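Local coordinates for beta-galactosidase (Bacillus circulans subsp. alkalophilus, PDB 3TTY), which catalyses the hydrolysis of beta-galactosides, releasing the terminal non-reducing beta-D-galactose residue, at residues Ser226-Arg237 with Glu259-Met269; Tyr332-Asp340 with Gly616-Lys624. All coordinates share one frame; numbering follows the deposited sequence.

Overall arrangement
Both contacts involve the TIM barrel, but they lie on opposite sides of the chain's centre, their own centres 27 Å apart and their nearest atoms about 12 Å apart. Contact 1 stays within the barrel domain, joining the helix before the fifth barrel strand to the segment that follows this strand. The side chain of L260 is about 12 Å from a bound galactose and that of L229 about 9 Å from the zinc ion held by C115, C155, C157 and C160. Contact 2 lies where helix 326-336, between the seventh and eighth strands, turns into the eighth strand, at the end of the barrel remote from the sugar, and ties the barrel to the C-terminal beta domain.

Contact 1: residues Ser226-Arg237 with Glu259-Met269; sequences SDSLLECFKMER and ELDYFKWAKEM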
loop_
_atom_site.group_PDB
_atom_site.type_symbol
_atom_site.label_atom_id
_atom_site.label_comp_id
_atom_site.label_asym_id
_atom_site.label_seq_id
_atom_site.Cartn_x
_atom_site.Cartn_y
_atom_site.Cartn_z
ATOM N N SER A 226 -24.122 -12.151 4.498
ATOM C CA SER A 226 -25.045 -12.061 3.391
ATOM C C SER A 226 -26.463 -12.418 3.865
ATOM O O SER A 226 -27.391 -11.647 3.639
ATOM C CB SER A 226 -24.577 -12.945 2.243
ATOM O OG SER A 226 -25.415 -12.797 1.114
ATOM N N ASP A 227 -26.624 -13.552 4.556
ATOM C CA ASP A 227 -27.928 -13.936 5.101
ATOM C C ASP A 227 -28.528 -12.854 6.013
ATOM O O ASP A 227 -29.725 -12.606 5.949
ATOM C CB ASP A 227 -27.867 -15.263 5.885
ATOM C CG ASP A 227 -27.664 -16.474 4.997
ATOM O OD1 ASP A 227 -27.473 -16.301 3.774
ATOM O OD2 ASP A 227 -27.674 -17.614 5.525
ATOM N N SER A 228 -27.697 -12.239 6.860
ATOM C CA SER A 228 -28.155 -11.243 7.835
ATOM C C SER A 228 -28.718 -9.990 7.158
ATOM O O SER A 228 -29.759 -9.463 7.556
ATOM C CB SER A 228 -27.017 -10.818 8.776
ATOM O OG SER A 228 -26.508 -11.900 9.529
ATOM N N LEU A 229 -28.001 -9.500 6.154
ATOM C CA LEU A 229 -28.486 -8.378 5.368
ATOM C C LEU A 229 -29.753 -8.770 4.596
ATOM O O LEU A 229 -30.683 -7.972 4.480
ATOM C CB LEU A 229 -27.386 -7.864 4.436
ATOM C CG LEU A 229 -26.192 -7.244 5.177
ATOM C CD1 LEU A 229 -24.939 -7.238 4.323
ATOM C CD2 LEU A 229 -26.529 -5.840 5.638
ATOM N N LEU A 230 -29.799 -9.996 4.080
ATOM C CA LEU A 230 -30.994 -10.468 3.388
ATOM C C LEU A 230 -32.196 -10.464 4.331
ATOM O O LEU A 230 -33.304 -10.082 3.939
ATOM C CB LEU A 230 -30.779 -11.858 2.791
ATOM C CG LEU A 230 -31.943 -12.411 1.944
ATOM C CD1 LEU A 230 -32.380 -11.436 0.856
ATOM C CD2 LEU A 230 -31.578 -13.761 1.318
ATOM N N GLU A 231 -31.975 -10.878 5.579
ATOM C CA GLU A 231 -33.030 -10.844 6.584
ATOM C C GLU A 231 -33.578 -9.423 6.730
ATOM O O GLU A 231 -34.791 -9.216 6.839
ATOM C CB GLU A 231 -32.510 -11.342 7.930
ATOM C CG GLU A 231 -32.432 -12.863 8.057
ATOM C CD GLU A 231 -33.797 -13.519 7.857
ATOM O OE1 GLU A 231 -34.753 -13.115 8.551
ATOM O OE2 GLU A 231 -33.917 -14.422 6.989
ATOM N N CYS A 232 -32.688 -8.439 6.744
ATOM C CA CYS A 232 -33.147 -7.052 6.814
ATOM C C CYS A 232 -34.060 -6.727 5.631
ATOM O O CYS A 232 -35.158 -6.208 5.819
ATOM C CB CYS A 232 -31.973 -6.074 6.899
ATOM S SG CYS A 232 -31.024 -6.219 8.442
ATOM N N PHE A 233 -33.630 -7.057 4.418
ATOM C CA PHE A 233 -34.479 -6.831 3.248
ATOM C C PHE A 233 -35.864 -7.453 3.399
ATOM O O PHE A 233 -36.889 -6.776 3.226
ATOM C CB PHE A 233 -33.837 -7.366 1.971
ATOM C CG PHE A 233 -34.781 -7.380 0.795
ATOM C CD1 PHE A 233 -35.108 -6.200 0.141
ATOM C CD2 PHE A 233 -35.358 -8.565 0.361
ATOM C CE1 PHE A 233 -35.987 -6.197 -0.927
ATOM C CE2 PHE A 233 -36.235 -8.582 -0.715
ATOM C CZ PHE A 233 -36.554 -7.402 -1.363
ATOM N N LYS A 234 -35.875 -8.748 3.717
ATOM C CA LYS A 234 -37.106 -9.515 3.869
ATOM C C LYS A 234 -37.999 -8.933 4.944
ATOM O O LYS A 234 -39.220 -8.882 4.790
ATOM C CB LYS A 234 -36.808 -10.981 4.197
ATOM C CG LYS A 234 -35.867 -11.663 3.205
ATOM C CD LYS A 234 -35.955 -13.199 3.257
ATOM C CE LYS A 234 -36.022 -13.726 4.685
ATOM N NZ LYS A 234 -35.999 -15.213 4.742
ATOM N N MET A 235 -37.386 -8.502 6.037
ATOM C CA MET A 235 -38.128 -7.886 7.117
ATOM C C MET A 235 -38.920 -6.669 6.622
ATOM O O MET A 235 -40.079 -6.498 6.994
ATOM C CB MET A 235 -37.191 -7.495 8.260
ATOM C CG MET A 235 -37.867 -6.692 9.360
ATOM S SD MET A 235 -36.676 -5.846 10.436
ATOM C CE MET A 235 -36.169 -4.470 9.391
ATOM N N GLU A 236 -38.302 -5.827 5.794
ATOM C CA GLU A 236 -38.991 -4.631 5.288
ATOM C C GLU A 236 -40.005 -5.010 4.212
ATOM O O GLU A 236 -41.142 -4.528 4.203
ATOM C CB GLU A 236 -37.998 -3.584 4.753
ATOM C CG GLU A 236 -37.205 -2.853 5.837
ATOM C CD GLU A 236 -36.452 -1.629 5.292
ATOM O OE1 GLU A 236 -37.023 -0.873 4.473
ATOM O OE2 GLU A 236 -35.289 -1.417 5.685
ATOM N N ARG A 237 -39.583 -5.885 3.309
ATOM C CA ARG A 237 -40.446 -6.391 2.260
ATOM C C ARG A 237 -41.766 -6.855 2.875
ATOM O O ARG A 237 -42.828 -6.488 2.392
ATOM C CB ARG A 237 -39.756 -7.540 1.520
ATOM C CG ARG A 237 -40.626 -8.288 0.521
ATOM C CD ARG A 237 -40.048 -9.664 0.218
ATOM N NE ARG A 237 -40.285 -10.586 1.316
ATOM C CZ ARG A 237 -39.734 -11.790 1.425
ATOM N NH1 ARG A 237 -38.892 -12.228 0.501
ATOM N NH2 ARG A 237 -40.021 -12.558 2.466
ATOM N N GLU A 259 -19.496 -9.385 -2.354
ATOM C CA GLU A 259 -19.782 -9.667 -0.947
ATOM C C GLU A 259 -21.135 -10.312 -0.608
ATOM O O GLU A 259 -21.338 -10.783 0.509
ATOM C CB GLU A 259 -19.569 -8.402 -0.103
ATOM C CG GLU A 259 -18.116 -7.945 -0.085
ATOM C CD GLU A 259 -17.891 -6.770 0.827
ATOM O OE1 GLU A 259 -18.789 -5.898 0.906
ATOM O OE2 GLU A 259 -16.820 -6.718 1.475
ATOM N N LEU A 260 -22.053 -10.341 -1.559
ATOM C CA LEU A 260 -23.379 -10.899 -1.316
ATOM C C LEU A 260 -23.729 -11.979 -2.338
ATOM O O LEU A 260 -23.412 -11.853 -3.520
ATOM C CB LEU A 260 -24.418 -9.777 -1.370
ATOM C CG LEU A 260 -24.865 -9.111 -0.061
ATOM C CD1 LEU A 260 -23.930 -9.364 1.108
ATOM C CD2 LEU A 260 -25.132 -7.620 -0.262
ATOM N N ASP A 261 -24.397 -13.034 -1.886
ATOM C CA ASP A 261 -24.838 -14.102 -2.782
ATOM C C ASP A 261 -26.164 -13.716 -3.431
ATOM O O ASP A 261 -27.228 -14.042 -2.922
ATOM C CB ASP A 261 -25.003 -15.406 -1.999
ATOM C CG ASP A 261 -25.348 -16.583 -2.884
ATOM O OD1 ASP A 261 -25.622 -16.385 -4.094
ATOM O OD2 ASP A 261 -25.345 -17.715 -2.358
ATOM N N TYR A 262 -26.102 -13.021 -4.561
ATOM C CA TYR A 262 -27.307 -12.450 -5.154
ATOM C C TYR A 262 -28.327 -13.490 -5.617
ATOM O O TYR A 262 -29.527 -13.213 -5.625
ATOM C CB TYR A 262 -26.954 -11.488 -6.291
ATOM C CG TYR A 262 -26.538 -10.110 -5.813
ATOM C CD1 TYR A 262 -27.049 -9.581 -4.637
ATOM C CD2 TYR A 262 -25.634 -9.339 -6.536
ATOM C CE1 TYR A 262 -26.679 -8.311 -4.195
ATOM C CE2 TYR A 262 -25.269 -8.076 -6.104
ATOM C CZ TYR A 262 -25.793 -7.567 -4.936
ATOM O OH TYR A 262 -25.433 -6.311 -4.504
ATOM N N PHE A 263 -27.858 -14.677 -5.990
ATOM C CA PHE A 263 -28.768 -15.754 -6.374
ATOM C C PHE A 263 -29.741 -16.053 -5.259
ATOM O O PHE A 263 -30.935 -16.207 -5.493
ATOM C CB PHE A 263 -28.010 -17.015 -6.813
ATOM C CG PHE A 263 -27.522 -16.942 -8.226
ATOM C CD1 PHE A 263 -28.422 -16.876 -9.274
ATOM C CD2 PHE A 263 -26.174 -16.887 -8.512
ATOM C CE1 PHE A 263 -27.984 -16.788 -10.572
ATOM C CE2 PHE A 263 -25.733 -16.789 -9.815
ATOM C CZ PHE A 263 -26.632 -16.741 -10.840
ATOM N N LYS A 264 -29.223 -16.096 -4.042
ATOM C CA LYS A 264 -30.037 -16.302 -2.864
ATOM C C LYS A 264 -30.882 -15.054 -2.564
ATOM O O LYS A 264 -32.035 -15.154 -2.141
ATOM C CB LYS A 264 -29.128 -16.679 -1.694
ATOM C CG LYS A 264 -29.817 -16.777 -0.359
ATOM C CD LYS A 264 -28.933 -17.527 0.630
ATOM C CE LYS A 264 -29.540 -17.548 2.035
ATOM N NZ LYS A 264 -28.752 -18.451 2.937
ATOM N N TRP A 265 -30.324 -13.872 -2.808
ATOM C CA TRP A 265 -31.102 -12.643 -2.634
ATOM C C TRP A 265 -32.318 -12.584 -3.569
ATOM O O TRP A 265 -33.415 -12.228 -3.141
ATOM C CB TRP A 265 -30.221 -11.402 -2.819
ATOM C CG TRP A 265 -29.451 -11.009 -1.580
ATOM C CD1 TRP A 265 -28.417 -11.696 -1.006
ATOM C CD2 TRP A 265 -29.652 -9.832 -0.776
ATOM N NE1 TRP A 265 -27.980 -11.032 0.123
ATOM C CE2 TRP A 265 -28.720 -9.885 0.284
ATOM C CE3 TRP A 265 -30.539 -8.747 -0.843
ATOM C CZ2 TRP A 265 -28.637 -8.893 1.261
ATOM C CZ3 TRP A 265 -30.465 -7.758 0.143
ATOM C CH2 TRP A 265 -29.518 -7.840 1.181
ATOM N N ALA A 266 -32.119 -12.944 -4.839
ATOM C CA ALA A 266 -33.128 -12.711 -5.870
ATOM C C ALA A 266 -34.396 -13.529 -5.635
ATOM O O ALA A 266 -35.490 -13.125 -6.042
ATOM C CB ALA A 266 -32.555 -12.983 -7.272
ATOM N N LYS A 267 -34.251 -14.667 -4.967
ATOM C CA LYS A 267 -35.396 -15.516 -4.667
ATOM C C LYS A 267 -36.374 -14.782 -3.761
ATOM O O LYS A 267 -37.577 -15.058 -3.781
ATOM C CB LYS A 267 -34.946 -16.825 -4.019
ATOM C CG LYS A 267 -34.062 -17.689 -4.917
ATOM C CD LYS A 267 -33.693 -18.999 -4.204
ATOM C CE LYS A 267 -32.785 -19.886 -5.052
ATOM N NZ LYS A 267 -33.397 -20.206 -6.376
ATOM N N GLU A 268 -35.860 -13.822 -2.996
ATOM C CA GLU A 268 -36.680 -13.073 -2.046
ATOM C C GLU A 268 -37.230 -11.775 -2.633
ATOM O O GLU A 268 -37.981 -11.058 -1.967
ATOM C CB GLU A 268 -35.863 -12.759 -0.783
ATOM C CG GLU A 268 -35.130 -13.959 -0.197
ATOM C CD GLU A 268 -36.065 -15.074 0.317
ATOM O OE1 GLU A 268 -37.255 -14.806 0.634
ATOM O OE2 GLU A 268 -35.584 -16.229 0.416
ATOM N N MET A 269 -36.839 -11.470 -3.869
ATOM C CA MET A 269 -37.193 -10.206 -4.534
ATOM C C MET A 269 -38.220 -10.417 -5.651
ATOM O O MET A 269 -38.133 -11.392 -6.393
ATOM C CB MET A 269 -35.940 -9.560 -5.139
ATOM C CG MET A 269 -34.870 -9.195 -4.130
ATOM S SD MET A 269 -33.252 -9.042 -4.901
ATOM C CE MET A 269 -33.400 -7.422 -5.664
HETATM O O HOH W 1 -39.567 -15.355 2.201
#
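W265 pushes its indole as a knob into the hole formed by S226, L229, L230 and F233, joining two parts of the TIM barrel: the long helix before the fifth strand and the short helix after it, which run nearly parallel. This side is tightly packed. L230 lies over one indole face, its CA 3.9 Å from the centroid of the six-membered ring in a CH-pi contact, while L260 lies over the opposite face. S226 OG, anti to the backbone N (chi1 -176°), meets the indole edge and accepts two bonds, from W265 NE1 (3.3 Å) in the ring plane and from D261 N (3.2 Å). Replacing W265 by an alanine would probably open a gap between L230 and L260 and leave S226 OG without its indole donor. Farther along the helix F233 packs on M269, its CZ 3.7 Å from M269 CG, with M269 SD farther off above the ring.

The outer side is polar and more open, and salt bridges suit it. K264, exposed and fully extended, forms one from NZ to D227 OD1 (2.6 Å), from above the carboxylate plane; W167 holds the other oxygen. R237, whose long chain reaches across to E268, uses NH1 twice, for E268 O (2.9 Å) and, in a salt bridge on the anti lone pair, E268 OE1 (3.1 Å). A water bridges R237 NH2 and E268 OE1, 2.8 Å from each.

Contact 2: residues Tyr332-Asp340 with Gly616-Lys624; sequences YQAVAHGAD and GVEVAERVK
E618 meets Q333 and H337, and R622 meets D340, where one face of a beta strand grips the C-terminal end of helix 326-336, the TIM-barrel helix that leads into the eighth strand. Strand 617-624 is an outermost strand of the C-terminal domain's antiparallel sheet, and the helix ends in a Schellman motif with G338 as its C-prime residue; the positive phi there suits glycine, since a side chain would collide with the preceding carbonyl oxygen.

Among the hydrogen bonds, the carboxylate of E618 is shared between two donors. Its CG is anti to the backbone N (chi1 171°) and the chain beyond is extended, which carries the group up to the helix. H337 NE2 meets E618 OE2 at 2.7 Å with the oxygen in the imidazole plane, while Q333 NE2 reaches the syn lone pair of E618 OE1 at 2.9 Å. H635, just past the neighbouring strand 627-634, also binds OE1, and these three partners probably favour the ionised form of the buried carboxylate. A water links the two backbones, from A336 O to E621 O.

Apolar packing is slight and needs small residues: A620 CB lies 3.9 Å from H337 CE1 and 4.4 Å from A336 CB, letting the strand come close to the helix end.

The ionic part belongs to R622. Bending at chi3 (70°), its chain slides the guanidinium against the Schellman turn, where G338 CA sits 3.6 Å above the centre of the plane. R622 NH2 forms a salt bridge with D340 OD1 and also reaches A393 O, whereas R622 NH1 takes V335 O at the helix end at 2.8 Å, an oxygen that also accepts from G338 N, and A339 O beyond the turn at 3.1 Å, approached from above its carbonyl plane.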
loop_
_atom_site.group_PDB
_atom_site.type_symbol
_atom_site.label_atom_id
_atom_site.label_comp_id
_atom_site.label_asym_id
_atom_site.label_seq_id
_atom_site.Cartn_x
_atom_site.Cartn_y
_atom_site.Cartn_z
ATOM N N TYR A 332 -29.435 1.046 -24.173
ATOM C CA TYR A 332 -29.982 -0.042 -24.979
ATOM C C TYR A 332 -29.219 -1.353 -24.786
ATOM O O TYR A 332 -29.770 -2.437 -25.005
ATOM C CB TYR A 332 -30.058 0.328 -26.460
ATOM C CG TYR A 332 -31.193 1.274 -26.773
ATOM C CD1 TYR A 332 -32.509 0.914 -26.514
ATOM C CD2 TYR A 332 -30.948 2.525 -27.320
ATOM C CE1 TYR A 332 -33.558 1.782 -26.787
ATOM C CE2 TYR A 332 -31.983 3.393 -27.595
ATOM C CZ TYR A 332 -33.283 3.015 -27.325
ATOM O OH TYR A 332 -34.308 3.874 -27.610
ATOM N N GLN A 333 -27.957 -1.262 -24.375
ATOM C CA GLN A 333 -27.231 -2.472 -24.040
ATOM C C GLN A 333 -27.915 -3.161 -22.856
ATOM O O GLN A 333 -28.077 -4.378 -22.856
ATOM C CB GLN A 333 -25.752 -2.209 -23.743
ATOM C CG GLN A 333 -24.909 -3.491 -23.748
ATOM C CD GLN A 333 -23.498 -3.263 -23.246
ATOM O OE1 GLN A 333 -23.269 -2.434 -22.360
ATOM N NE2 GLN A 333 -22.539 -3.998 -23.814
ATOM N N ALA A 334 -28.323 -2.382 -21.859
ATOM C CA ALA A 334 -29.057 -2.933 -20.732
ATOM C C ALA A 334 -30.359 -3.574 -21.204
ATOM O O ALA A 334 -30.660 -4.724 -20.864
ATOM C CB ALA A 334 -29.328 -1.875 -19.702
ATOM N N VAL A 335 -31.124 -2.840 -22.005
ATOM C CA VAL A 335 -32.399 -3.353 -22.484
ATOM C C VAL A 335 -32.201 -4.662 -23.248
ATOM O O VAL A 335 -32.961 -5.617 -23.077
ATOM C CB VAL A 335 -33.116 -2.328 -23.385
ATOM C CG1 VAL A 335 -34.433 -2.910 -23.907
ATOM C CG2 VAL A 335 -33.344 -1.023 -22.621
ATOM N N ALA A 336 -31.163 -4.689 -24.080
ATOM C CA ALA A 336 -30.807 -5.852 -24.884
ATOM C C ALA A 336 -30.610 -7.102 -24.022
ATOM O O ALA A 336 -30.802 -8.226 -24.489
ATOM C CB ALA A 336 -29.533 -5.560 -25.664
ATOM N N HIS A 337 -30.218 -6.908 -22.766
ATOM C CA HIS A 337 -29.932 -8.044 -21.900
ATOM C C HIS A 337 -31.002 -8.337 -20.865
ATOM O O HIS A 337 -30.823 -9.213 -20.028
ATOM C CB HIS A 337 -28.541 -7.933 -21.281
ATOM C CG HIS A 337 -27.445 -8.025 -22.294
ATOM N ND1 HIS A 337 -27.080 -9.215 -22.885
ATOM C CD2 HIS A 337 -26.671 -7.071 -22.860
ATOM C CE1 HIS A 337 -26.111 -8.994 -23.753
ATOM N NE2 HIS A 337 -25.840 -7.702 -23.754
ATOM N N GLY A 338 -32.136 -7.649 -20.954
ATOM C CA GLY A 338 -33.280 -7.995 -20.130
ATOM C C GLY A 338 -33.874 -6.848 -19.341
ATOM O O GLY A 338 -34.862 -7.024 -18.642
ATOM N N ALA A 339 -33.283 -5.666 -19.446
ATOM C CA ALA A 339 -33.778 -4.512 -18.696
ATOM C C ALA A 339 -35.086 -3.977 -19.276
ATOM O O ALA A 339 -35.187 -3.745 -20.475
ATOM C CB ALA A 339 -32.718 -3.407 -18.654
ATOM N N ASP A 340 -36.086 -3.788 -18.423
ATOM C CA ASP A 340 -37.374 -3.245 -18.849
ATOM C C ASP A 340 -37.603 -1.850 -18.282
ATOM O O ASP A 340 -38.719 -1.330 -18.292
ATOM C CB ASP A 340 -38.527 -4.180 -18.464
ATOM C CG ASP A 340 -38.773 -5.265 -19.504
ATOM O OD1 ASP A 340 -38.001 -5.325 -20.482
ATOM O OD2 ASP A 340 -39.732 -6.057 -19.334
ATOM N N GLY A 616 -16.677 -5.370 -32.361
ATOM C CA GLY A 616 -17.214 -4.282 -31.571
ATOM C C GLY A 616 -18.661 -3.975 -31.883
ATOM O O GLY A 616 -19.221 -3.026 -31.355
ATOM N N VAL A 617 -19.265 -4.770 -32.756
ATOM C CA VAL A 617 -20.680 -4.614 -33.034
ATOM C C VAL A 617 -21.411 -5.747 -32.338
ATOM O O VAL A 617 -21.454 -6.878 -32.822
ATOM C CB VAL A 617 -20.988 -4.622 -34.545
ATOM C CG1 VAL A 617 -22.504 -4.612 -34.785
ATOM C CG2 VAL A 617 -20.312 -3.439 -35.225
ATOM N N GLU A 618 -21.978 -5.436 -31.187
ATOM C CA GLU A 618 -22.601 -6.447 -30.362
ATOM C C GLU A 618 -24.012 -6.760 -30.835
ATOM O O GLU A 618 -24.801 -5.859 -31.134
ATOM C CB GLU A 618 -22.616 -5.981 -28.911
ATOM C CG GLU A 618 -23.431 -6.860 -27.986
ATOM C CD GLU A 618 -23.521 -6.273 -26.598
ATOM O OE1 GLU A 618 -22.960 -5.177 -26.381
ATOM O OE2 GLU A 618 -24.166 -6.896 -25.734
ATOM N N VAL A 619 -24.328 -8.046 -30.913
ATOM C CA VAL A 619 -25.692 -8.440 -31.200
ATOM C C VAL A 619 -26.256 -9.353 -30.110
ATOM O O VAL A 619 -25.623 -10.331 -29.721
ATOM C CB VAL A 619 -25.802 -9.127 -32.565
ATOM C CG1 VAL A 619 -27.261 -9.403 -32.891
ATOM C CG2 VAL A 619 -25.158 -8.266 -33.643
ATOM N N ALA A 620 -27.451 -9.031 -29.629
ATOM C CA ALA A 620 -28.101 -9.850 -28.621
ATOM C C ALA A 620 -29.589 -9.918 -28.909
ATOM O O ALA A 620 -30.141 -9.036 -29.563
ATOM C CB ALA A 620 -27.844 -9.291 -27.229
ATOM N N GLU A 621 -30.246 -10.956 -28.406
ATOM C CA GLU A 621 -31.619 -11.216 -28.789
ATOM C C GLU A 621 -32.552 -11.337 -27.598
ATOM O O GLU A 621 -32.228 -11.987 -26.606
ATOM C CB GLU A 621 -31.703 -12.501 -29.629
ATOM C CG GLU A 621 -33.133 -12.846 -30.078
ATOM C CD GLU A 621 -33.273 -14.280 -30.591
ATOM O OE1 GLU A 621 -32.885 -15.214 -29.857
ATOM O OE2 GLU A 621 -33.761 -14.474 -31.731
ATOM N N ARG A 622 -33.713 -10.705 -27.708
ATOM C CA ARG A 622 -34.827 -10.977 -26.814
ATOM C C ARG A 622 -36.022 -11.403 -27.664
ATOM O O ARG A 622 -36.226 -10.891 -28.764
ATOM C CB ARG A 622 -35.172 -9.749 -25.963
ATOM C CG ARG A 622 -34.088 -9.338 -24.970
ATOM C CD ARG A 622 -34.466 -8.070 -24.194
ATOM N NE ARG A 622 -35.551 -8.294 -23.243
ATOM C CZ ARG A 622 -36.067 -7.367 -22.442
ATOM N NH1 ARG A 622 -35.604 -6.126 -22.452
ATOM N NH2 ARG A 622 -37.066 -7.679 -21.634
ATOM N N VAL A 623 -36.809 -12.333 -27.141
ATOM C CA VAL A 623 -37.907 -12.934 -27.880
ATOM C C VAL A 623 -39.212 -12.802 -27.112
ATOM O O VAL A 623 -39.276 -13.078 -25.917
ATOM C CB VAL A 623 -37.634 -14.431 -28.145
ATOM C CG1 VAL A 623 -38.859 -15.099 -28.742
ATOM C CG2 VAL A 623 -36.414 -14.606 -29.047
ATOM N N LYS A 624 -40.256 -12.374 -27.803
ATOM C CA LYS A 624 -41.553 -12.177 -27.172
ATOM C C LYS A 624 -42.596 -12.874 -28.032
ATOM O O LYS A 624 -42.862 -12.460 -29.164
ATOM C CB LYS A 624 -41.862 -10.683 -27.041
ATOM C CG LYS A 624 -43.172 -10.352 -26.322
ATOM C CD LYS A 624 -43.435 -8.849 -26.394
ATOM C CE LYS A 624 -44.352 -8.370 -25.283
ATOM N NZ LYS A 624 -44.304 -6.878 -25.186
HETATM O O HOH W 2 -30.207 -11.021 -24.638
#